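Long-range contacts in putative antibiotic biosynthesis monooxygenase (Bacteroides thetaiotaomicron, PDB 3KKF), which binds calcium and, as a member of the antibiotic biosynthesis monooxygenase family, probably has an oxygenase-type activity on a substrate not yet known: residues 6-11 and 90-95; 23-28 and 76-81; 38-43 and 59-64. One frame throughout, in Å; residues are numbered along the deposited sequence. Where two conformers were deposited one is given.

Contact 1: residues 6-11 and 90-95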
loop_
_atom_site.group_PDB
_atom_site.type_symbol
_atom_site.label_atom_id
_atom_site.label_comp_id
_atom_site.label_asym_id
_atom_site.label_seq_id
_atom_site.Cartn_x
_atom_site.Cartn_y
_atom_site.Cartn_z
HETATM N N MSE A 6 10.016 -3.996 -8.664
HETATM C CA MSE A 6 8.868 -3.398 -9.355
HETATM C C MSE A 6 7.790 -3.194 -8.321
HETATM O O MSE A 6 7.332 -4.165 -7.726
HETATM C CB MSE A 6 8.363 -4.304 -10.444
HETATM C CG MSE A 6 7.117 -3.804 -11.114
HETATM SE SE MSE A 6 6.467 -5.010 -12.482
HETATM C CE MSE A 6 4.619 -4.434 -12.429
ATOM N N VAL A 7 7.413 -1.951 -8.089
ATOM C CA VAL A 7 6.394 -1.575 -7.129
ATOM C C VAL A 7 5.219 -0.969 -7.886
ATOM O O VAL A 7 5.400 -0.091 -8.763
ATOM C CB VAL A 7 6.955 -0.571 -6.084
ATOM C CG1 VAL A 7 5.889 -0.184 -5.061
ATOM C CG2 VAL A 7 8.185 -1.151 -5.378
ATOM N N ARG A 8 4.023 -1.449 -7.580
ATOM C CA ARG A 8 2.834 -0.980 -8.234
ATOM C C ARG A 8 1.648 -0.996 -7.284
ATOM O O ARG A 8 1.590 -1.806 -6.343
ATOM C CB ARG A 8 2.527 -1.879 -9.452
ATOM C CG ARG A 8 1.459 -1.325 -10.397
ATOM C CD ARG A 8 1.374 -2.131 -11.699
ATOM N NE ARG A 8 0.772 -3.434 -11.439
ATOM C CZ ARG A 8 0.544 -4.344 -12.386
ATOM N NH1 ARG A 8 0.853 -4.085 -13.648
ATOM N NH2 ARG A 8 -0.017 -5.511 -12.068
ATOM N N LEU A 9 0.726 -0.071 -7.488
ATOM C CA LEU A 9 -0.565 -0.103 -6.824
ATOM C C LEU A 9 -1.601 -0.459 -7.853
ATOM O O LEU A 9 -1.654 0.153 -8.945
ATOM C CB LEU A 9 -0.978 1.248 -6.240
ATOM C CG LEU A 9 -0.109 1.836 -5.180
ATOM C CD1 LEU A 9 -0.520 3.276 -4.891
ATOM C CD2 LEU A 9 -0.211 0.996 -3.910
ATOM N N SER A 10 -2.377 -1.473 -7.570
ATOM C CA SER A 10 -3.574 -1.780 -8.374
ATOM C C SER A 10 -4.776 -1.274 -7.603
ATOM O O SER A 10 -4.940 -1.607 -6.425
ATOM C CB SER A 10 -3.755 -3.259 -8.645
ATOM O OG SER A 10 -2.813 -3.795 -9.513
ATOM N N ARG A 11 -5.593 -0.449 -8.230
ATOM C CA ARG A 11 -6.845 0.048 -7.620
ATOM C C ARG A 11 -7.964 -0.571 -8.423
ATOM O O ARG A 11 -8.007 -0.415 -9.649
ATOM C CB ARG A 11 -6.922 1.574 -7.625
ATOM C CG ARG A 11 -6.020 2.242 -6.602
ATOM C CD ARG A 11 -6.009 3.729 -6.757
ATOM N NE ARG A 11 -7.344 4.304 -6.848
ATOM C CZ ARG A 11 -7.947 4.979 -5.874
ATOM N NH1 ARG A 11 -7.338 5.169 -4.725
ATOM N NH2 ARG A 11 -9.165 5.475 -6.062
ATOM N N LEU A 90 -10.103 -0.945 -13.309
ATOM C CA LEU A 90 -8.769 -1.413 -12.931
ATOM C C LEU A 90 -7.794 -0.284 -13.250
ATOM O O LEU A 90 -7.720 0.136 -14.397
ATOM C CB LEU A 90 -8.354 -2.657 -13.647
ATOM C CG LEU A 90 -6.945 -3.191 -13.391
ATOM C CD1 LEU A 90 -6.769 -3.588 -11.910
ATOM C CD2 LEU A 90 -6.656 -4.332 -14.344
ATOM N N GLU A 91 -7.111 0.243 -12.229
ATOM C CA GLU A 91 -6.074 1.254 -12.425
ATOM C C GLU A 91 -4.752 0.622 -12.017
ATOM O O GLU A 91 -4.637 0.037 -10.942
ATOM C CB GLU A 91 -6.370 2.556 -11.657
ATOM C CG GLU A 91 -5.414 3.713 -12.016
ATOM C CD GLU A 91 -5.683 5.011 -11.264
ATOM O OE1 GLU A 91 -6.498 5.024 -10.311
ATOM O OE2 GLU A 91 -5.044 6.031 -11.640
ATOM N N LEU A 92 -3.767 0.710 -12.899
ATOM C CA LEU A 92 -2.453 0.115 -12.687
ATOM C C LEU A 92 -1.474 1.270 -12.563
ATOM O O LEU A 92 -1.145 1.936 -13.567
ATOM C CB LEU A 92 -2.107 -0.782 -13.854
ATOM C CG LEU A 92 -3.019 -1.975 -14.075
ATOM C CD1 LEU A 92 -2.658 -2.716 -15.375
ATOM C CD2 LEU A 92 -3.004 -2.927 -12.853
ATOM N N ILE A 93 -1.023 1.521 -11.338
ATOM C CA ILE A 93 -0.206 2.680 -11.013
ATOM C C ILE A 93 1.233 2.286 -10.676
ATOM O O ILE A 93 1.533 1.875 -9.564
ATOM C CB ILE A 93 -0.808 3.428 -9.808
ATOM C CG1 ILE A 93 -2.296 3.772 -10.060
ATOM C CG2 ILE A 93 -0.022 4.697 -9.475
ATOM C CD1 ILE A 93 -3.048 4.319 -8.817
ATOM N N ASP A 94 2.128 2.430 -11.642
ATOM C CA ASP A 94 3.542 2.178 -11.396
ATOM C C ASP A 94 4.014 3.255 -10.396
ATOM O O ASP A 94 3.646 4.426 -10.531
ATOM C CB ASP A 94 4.312 2.218 -12.694
ATOM C CG ASP A 94 3.917 1.072 -13.641
ATOM O OD1 ASP A 94 3.658 -0.051 -13.165
ATOM O OD2 ASP A 94 3.917 1.297 -14.873
ATOM N N ALA A 95 4.825 2.861 -9.407
ATOM C CA ALA A 95 5.194 3.777 -8.331
ATOM C C ALA A 95 6.616 3.594 -7.862
ATOM O O ALA A 95 7.221 2.525 -8.052
ATOM C CB ALA A 95 4.201 3.568 -7.158
HETATM O O HOH W 1 8.597 0.464 -9.250
HETATM O O HOH W 2 5.735 -0.779 -11.522
HETATM O O HOH W 3 1.863 -1.566 -14.854
#
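R8 and L92 meet with the leucine methyl above the flat guanidinium: L92 CD2 sits over the middle of the group, 3.8 Å from R8 CZ, while the methyl CE of selenomethionine M6 lies against the opposite face, nearer the rim. The bend at chi3 (72°) swings the guanidinium back across L92, and R8 NE makes a salt bridge to E59 on the neighbouring strand. D94 crosses the arginine chain nearer the backbone, its OD1 3.4 Å from R8 CD; its carboxylate plane is turned only 14° from the guanidinium, yet the two groups are joined through water 3, between R8 NH1 and D94 OD1, and not by a direct salt bridge. On the other face of the sheet L9 and I93 stand CB to CB at 4.2 Å, and R11 runs alongside E91, where the salt bridge from R11 NE to E91 OE1 is long, 3.6 Å, and doubtful. Beneath these side chains the antiparallel strands are tied by paired backbone bonds at L9–I93 and R11–E91, I93 N meeting L9 O at 2.8 Å. With methyls over both faces, E59 at NE, and Y67 and water 3 at NH1, the R8 guanidinium is fixed in its rotation.

Contact 2: residues 23-28 and 76-81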
loop_
_atom_site.group_PDB
_atom_site.type_symbol
_atom_site.label_atom_id
_atom_site.label_comp_id
_atom_site.label_asym_id
_atom_site.label_seq_id
_atom_site.Cartn_x
_atom_site.Cartn_y
_atom_site.Cartn_z
ATOM N N ASN A 23 -13.538 -11.800 -3.700
ATOM C CA ASN A 23 -12.604 -11.961 -2.580
ATOM C C ASN A 23 -12.115 -13.380 -2.428
ATOM O O ASN A 23 -10.936 -13.605 -2.083
ATOM C CB ASN A 23 -13.210 -11.434 -1.271
ATOM C CG ASN A 23 -13.163 -9.915 -1.197
ATOM O OD1 ASN A 23 -12.154 -9.262 -1.630
ATOM N ND2 ASN A 23 -14.193 -9.336 -0.642
ATOM N N ALA A 24 -12.990 -14.357 -2.674
ATOM C CA ALA A 24 -12.567 -15.749 -2.615
ATOM C C ALA A 24 -11.472 -16.038 -3.651
ATOM O O ALA A 24 -10.446 -16.658 -3.321
ATOM C CB ALA A 24 -13.774 -16.696 -2.800
ATOM N N TYR A 25 -11.687 -15.597 -4.893
ATOM C CA TYR A 25 -10.683 -15.787 -5.918
ATOM C C TYR A 25 -9.385 -15.042 -5.580
ATOM O O TYR A 25 -8.290 -15.583 -5.738
ATOM C CB TYR A 25 -11.168 -15.304 -7.291
ATOM C CG TYR A 25 -12.036 -16.252 -8.114
ATOM C CD1 TYR A 25 -11.476 -17.284 -8.825
ATOM C CD2 TYR A 25 -13.391 -16.055 -8.227
ATOM C CE1 TYR A 25 -12.257 -18.119 -9.623
ATOM C CE2 TYR A 25 -14.188 -16.876 -9.018
ATOM C CZ TYR A 25 -13.609 -17.902 -9.713
ATOM O OH TYR A 25 -14.384 -18.720 -10.507
ATOM N N LEU A 26 -9.502 -13.788 -5.164
ATOM C CA LEU A 26 -8.332 -12.968 -4.885
ATOM C C LEU A 26 -7.491 -13.496 -3.731
ATOM O O LEU A 26 -6.260 -13.599 -3.833
ATOM C CB LEU A 26 -8.735 -11.515 -4.614
ATOM C CG LEU A 26 -7.563 -10.570 -4.303
ATOM C CD1 LEU A 26 -6.574 -10.475 -5.449
ATOM C CD2 LEU A 26 -8.071 -9.163 -3.949
ATOM N N LYS A 27 -8.135 -13.840 -2.609
ATOM C CA LYS A 27 -7.409 -14.325 -1.447
ATOM C C LYS A 27 -6.656 -15.598 -1.766
ATOM O O LYS A 27 -5.495 -15.754 -1.410
ATOM C CB LYS A 27 -8.341 -14.531 -0.243
ATOM C CG LYS A 27 -7.589 -14.863 1.047
ATOM C CD LYS A 27 -8.536 -15.130 2.252
ATOM C CE LYS A 27 -7.753 -15.447 3.491
ATOM N N GLU A 28 -7.302 -16.514 -2.461
ATOM C CA GLU A 28 -6.645 -17.747 -2.860
ATOM C C GLU A 28 -5.434 -17.468 -3.750
ATOM O O GLU A 28 -4.353 -18.028 -3.548
ATOM C CB GLU A 28 -7.632 -18.667 -3.605
ATOM C CG GLU A 28 -6.992 -19.941 -4.199
ATOM C CD GLU A 28 -8.024 -20.811 -4.871
ATOM O OE1 GLU A 28 -8.628 -20.376 -5.862
ATOM O OE2 GLU A 28 -8.255 -21.944 -4.370
ATOM N N PHE A 76 -2.629 -17.316 -11.224
ATOM C CA PHE A 76 -3.015 -15.986 -11.692
ATOM C C PHE A 76 -4.111 -16.109 -12.762
ATOM O O PHE A 76 -5.074 -15.347 -12.753
ATOM C CB PHE A 76 -1.824 -15.201 -12.255
ATOM C CG PHE A 76 -2.202 -13.828 -12.690
ATOM C CD1 PHE A 76 -2.409 -12.834 -11.755
ATOM C CD2 PHE A 76 -2.453 -13.551 -14.028
ATOM C CE1 PHE A 76 -2.799 -11.575 -12.143
ATOM C CE2 PHE A 76 -2.851 -12.272 -14.418
ATOM C CZ PHE A 76 -3.020 -11.299 -13.466
ATOM N N LYS A 77 -3.967 -17.067 -13.678
ATOM C CA LYS A 77 -4.958 -17.321 -14.769
ATOM C C LYS A 77 -6.357 -17.586 -14.198
ATOM O O LYS A 77 -7.361 -17.075 -14.693
ATOM C CB LYS A 77 -4.511 -18.555 -15.615
ATOM C CG LYS A 77 -5.459 -18.953 -16.831
ATOM C CD LYS A 77 -5.009 -20.303 -17.485
ATOM C CE LYS A 77 -5.642 -20.548 -18.855
ATOM N NZ LYS A 77 -5.014 -19.705 -19.924
ATOM N N LYS A 78 -6.403 -18.435 -13.183
ATOM C CA LYS A 78 -7.695 -18.786 -12.556
ATOM C C LYS A 78 -8.367 -17.507 -12.036
ATOM O O LYS A 78 -9.553 -17.294 -12.253
ATOM C CB LYS A 78 -7.495 -19.766 -11.390
ATOM C CG LYS A 78 -8.807 -20.060 -10.628
ATOM C CD LYS A 78 -8.644 -21.018 -9.524
ATOM C CE LYS A 78 -9.976 -21.217 -8.804
ATOM N NZ LYS A 78 -9.881 -22.109 -7.624
ATOM N N TYR A 79 -7.603 -16.676 -11.322
ATOM C CA TYR A 79 -8.106 -15.411 -10.806
ATOM C C TYR A 79 -8.538 -14.448 -11.910
ATOM O O TYR A 79 -9.637 -13.886 -11.863
ATOM C CB TYR A 79 -7.018 -14.757 -9.931
ATOM C CG TYR A 79 -7.208 -13.294 -9.663
ATOM C CD1 TYR A 79 -8.220 -12.826 -8.846
ATOM C CD2 TYR A 79 -6.328 -12.362 -10.188
ATOM C CE1 TYR A 79 -8.396 -11.459 -8.619
ATOM C CE2 TYR A 79 -6.487 -11.009 -9.934
ATOM C CZ TYR A 79 -7.521 -10.561 -9.165
ATOM O OH TYR A 79 -7.685 -9.219 -8.917
ATOM N N LYS A 80 -7.665 -14.229 -12.896
ATOM C CA LYS A 80 -7.946 -13.269 -13.967
ATOM C C LYS A 80 -9.202 -13.687 -14.770
ATOM O O LYS A 80 -10.081 -12.863 -15.032
ATOM C CB LYS A 80 -6.688 -13.124 -14.883
ATOM C CG LYS A 80 -6.771 -11.995 -15.938
ATOM C CD LYS A 80 -6.699 -10.597 -15.301
ATOM C CE LYS A 80 -6.690 -9.495 -16.384
ATOM N NZ LYS A 80 -6.834 -8.123 -15.830
ATOM N N GLU A 81 -9.289 -14.956 -15.136
ATOM C CA GLU A 81 -10.465 -15.481 -15.883
ATOM C C GLU A 81 -11.732 -15.546 -15.014
ATOM O O GLU A 81 -12.848 -15.200 -15.475
ATOM C CB GLU A 81 -10.148 -16.861 -16.471
ATOM C CG GLU A 81 -9.065 -16.803 -17.532
ATOM C CD GLU A 81 -8.738 -18.154 -18.198
ATOM O OE1 GLU A 81 -9.195 -19.241 -17.734
ATOM O OE2 GLU A 81 -7.997 -18.112 -19.201
#
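Y79 and L26 are brought together by matching first torsions: in each, CG lies opposite the backbone N (chi1 163° for Y79), and the two side chains run side by side in the same direction. L26 CD1 thereby reaches the far half of the ring, 3.8 Å from Y79 CE1, while the near half, at CD1, rests 4.2 Å from Y25 CB. Y79 OH continues past the leucine to a hydrogen bond with Y22 OH, one turn earlier on the same helix as L26. In Y25, CG is anti to the carbonyl carbon and beside the backbone N (chi1 -83°), and the ring lies obliquely by the opposing helix, with CE1 3.9 Å from K78 O. The lysine is fully extended and crosses the tyrosine at about a right angle, K78 CE standing 3.9 Å from Y25 CE1. That reach carries the ammonium to E28, where K78 NZ bonds E28 OE1 at 2.8 Å on the syn side, somewhat out of the carboxylate plane, in a salt bridge. A hexaethylene glycol, probably from crystallisation, takes a further bond from K78 NZ. The two short helical segments run antiparallel, their axes 9.3 Å apart and at 160°. Such helices packed beside one another over an antiparallel sheet are characteristic of the ferredoxin-like alpha-beta fold of the dimeric alpha-beta barrel proteins.

Contact 3: residues 38-43 and 59-64. With CA (calcium ion), chain C.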
loop_
_atom_site.group_PDB
_atom_site.type_symbol
_atom_site.label_atom_id
_atom_site.label_comp_id
_atom_site.label_asym_id
_atom_site.label_seq_id
_atom_site.Cartn_x
_atom_site.Cartn_y
_atom_site.Cartn_z
ATOM N N PRO A 38 9.085 -17.117 -5.335
ATOM C CA PRO A 38 10.056 -16.333 -4.589
ATOM C C PRO A 38 10.183 -14.852 -5.031
ATOM O O PRO A 38 10.527 -14.001 -4.220
ATOM C CB PRO A 38 11.377 -17.092 -4.828
ATOM C CG PRO A 38 10.946 -18.468 -5.091
ATOM C CD PRO A 38 9.699 -18.334 -5.893
ATOM N N GLY A 39 9.859 -14.581 -6.292
ATOM C CA GLY A 39 9.899 -13.244 -6.867
ATOM C C GLY A 39 8.702 -12.364 -6.555
ATOM O O GLY A 39 8.701 -11.198 -6.883
ATOM N N VAL A 40 7.659 -12.939 -5.963
ATOM C CA VAL A 40 6.501 -12.143 -5.473
ATOM C C VAL A 40 6.843 -11.818 -4.017
ATOM O O VAL A 40 6.824 -12.709 -3.145
ATOM C CB VAL A 40 5.154 -12.888 -5.597
ATOM C CG1 VAL A 40 4.038 -12.091 -4.886
ATOM C CG2 VAL A 40 4.806 -13.161 -7.065
ATOM N N LEU A 41 7.194 -10.559 -3.749
ATOM C CA LEU A 41 7.632 -10.140 -2.414
ATOM C C LEU A 41 6.459 -9.758 -1.524
ATOM O O LEU A 41 6.474 -10.046 -0.323
ATOM C CB LEU A 41 8.712 -9.044 -2.502
ATOM C CG LEU A 41 9.934 -9.395 -3.385
ATOM C CD1 LEU A 41 10.938 -8.260 -3.382
ATOM C CD2 LEU A 41 10.607 -10.682 -2.949
ATOM N N VAL A 42 5.454 -9.089 -2.096
ATOM C CA VAL A 42 4.178 -8.922 -1.380
ATOM C C VAL A 42 3.074 -8.604 -2.365
ATOM O O VAL A 42 3.301 -7.960 -3.389
ATOM C CB VAL A 42 4.232 -7.812 -0.239
ATOM C CG1 VAL A 42 3.969 -6.382 -0.788
ATOM C CG2 VAL A 42 3.270 -8.151 0.918
ATOM N N LEU A 43 1.874 -9.064 -2.033
ATOM C CA LEU A 43 0.616 -8.667 -2.677
ATOM C C LEU A 43 -0.252 -8.341 -1.450
ATOM O O LEU A 43 -0.856 -9.248 -0.841
ATOM C CB LEU A 43 -0.007 -9.753 -3.540
ATOM C CG LEU A 43 0.853 -10.197 -4.728
ATOM C CD1 LEU A 43 0.339 -11.497 -5.381
ATOM C CD2 LEU A 43 0.981 -9.062 -5.775
ATOM N N GLU A 59 1.639 -4.056 -4.600
ATOM C CA GLU A 59 2.356 -5.160 -5.284
ATOM C C GLU A 59 3.826 -4.874 -5.314
ATOM O O GLU A 59 4.222 -3.805 -5.775
ATOM C CB GLU A 59 1.914 -5.267 -6.746
ATOM C CG GLU A 59 0.428 -5.315 -7.016
ATOM C CD GLU A 59 0.155 -5.124 -8.528
ATOM O OE1 GLU A 59 0.384 -6.057 -9.323
ATOM O OE2 GLU A 59 -0.278 -4.007 -8.911
ATOM N N ILE A 60 4.647 -5.812 -4.828
ATOM C CA ILE A 60 6.102 -5.651 -4.914
ATOM C C ILE A 60 6.656 -6.966 -5.497
ATOM O O ILE A 60 6.449 -8.054 -4.903
ATOM C CB ILE A 60 6.783 -5.332 -3.564
ATOM C CG1 ILE A 60 6.181 -4.081 -2.920
ATOM C CG2 ILE A 60 8.283 -5.198 -3.778
ATOM C CD1 ILE A 60 6.691 -3.776 -1.492
ATOM N N TYR A 61 7.286 -6.865 -6.670
ATOM C CA TYR A 61 7.917 -7.985 -7.333
ATOM C C TYR A 61 9.417 -7.769 -7.312
ATOM O O TYR A 61 9.897 -6.633 -7.346
ATOM C CB TYR A 61 7.433 -8.114 -8.795
ATOM C CG TYR A 61 5.933 -8.183 -8.928
ATOM C CD1 TYR A 61 5.273 -9.384 -8.820
ATOM C CD2 TYR A 61 5.163 -7.031 -9.108
ATOM C CE1 TYR A 61 3.876 -9.460 -8.906
ATOM C CE2 TYR A 61 3.799 -7.084 -9.207
ATOM C CZ TYR A 61 3.148 -8.301 -9.092
ATOM O OH TYR A 61 1.789 -8.369 -9.176
ATOM N N ALA A 62 10.192 -8.856 -7.261
ATOM C CA ALA A 62 11.655 -8.730 -7.220
ATOM C C ALA A 62 12.220 -7.962 -8.416
ATOM O O ALA A 62 13.222 -7.260 -8.288
ATOM C CB ALA A 62 12.297 -10.109 -7.145
ATOM N N ASP A 63 11.582 -8.117 -9.559
ATOM C CA ASP A 63 11.987 -7.459 -10.815
ATOM C C ASP A 63 10.868 -7.678 -11.841
ATOM O O ASP A 63 9.856 -8.379 -11.526
ATOM C CB ASP A 63 13.359 -7.973 -11.317
ATOM C CG ASP A 63 13.457 -9.480 -11.367
ATOM O OD1 ASP A 63 12.467 -10.165 -11.670
ATOM O OD2 ASP A 63 14.579 -10.006 -11.131
ATOM N N GLU A 64 10.996 -7.110 -13.044
ATOM C CA GLU A 64 9.974 -7.289 -14.060
ATOM C C GLU A 64 9.874 -8.738 -14.552
ATOM O O GLU A 64 8.793 -9.157 -14.932
ATOM C CB GLU A 64 10.120 -6.289 -15.197
ATOM C CG GLU A 64 9.871 -4.837 -14.709
ATOM C CD GLU A 64 9.908 -3.796 -15.789
ATOM O OE1 GLU A 64 10.020 -4.170 -16.977
ATOM O OE2 GLU A 64 9.807 -2.590 -15.443
HETATM CA CA CA C . 14.981 -6.737 -6.850
HETATM O O HOH W 4 15.916 -8.630 -7.958
HETATM O O HOH W 5 14.766 -8.327 -5.091
#
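Backbone bonds between residues 39-42 and 60-62 hold this end of a beta hairpin. I60 O is gripped twice, by L41 N at 2.9 Å and by V42 N at 3.2 Å, the latter arriving in the carbonyl plane on a lone pair. I60 N returns a bond to V42 O, and just beyond the strand ends A62 N bonds G39 O at 2.8 Å. Two residues facing one across the strands make a classic beta bulge, which shifts the register by one in the hairpin of strands 40-48 and 54-61. Apolar contacts line both faces. V42 CG1, between its backbone N and carbonyl carbon (chi1 85°), crosses I60 obliquely, 3.8 Å from I60 CD1. V40 CG2 comes to the edge of the Y61 ring, whereas L43 CD2 lies 4.0 Å from Y61 CZ. Among the polar groups, Y61 OH donates to the anti lone pair of E59 OE1 at 2.7 Å, leaving E59 OE2 to S10 and R8 of the neighbouring strand. Metal coordination follows directly after the strand: A62 O binds calcium at 2.3 Å beside waters 4 and 5, with G1, N4 and N5 also in the site.

In the fold
E59 joins contact 1 to contact 3: its OE2 takes a salt bridge from R8 NE at 2.8 Å and lies 2.6 Å from S10 OG, a probable hydrogen bond. Strands 6-14 and 54-61 are neighbours in one sheet, and the two contact centres are about 13 Å apart. Contact 2 lies in the helical layer, its centre about 18 Å from that of contact 1, across the chain's centre, with L90 CD2 4.1 Å from K80 NZ. Contacts 2 and 3 do not touch, their nearest atoms about 6 Å apart. Calcium is bound directly in contact 3; contact 1 comes near through V7, whose side chain is about 5 Å from that of N5. All three contacts touch the second subunit.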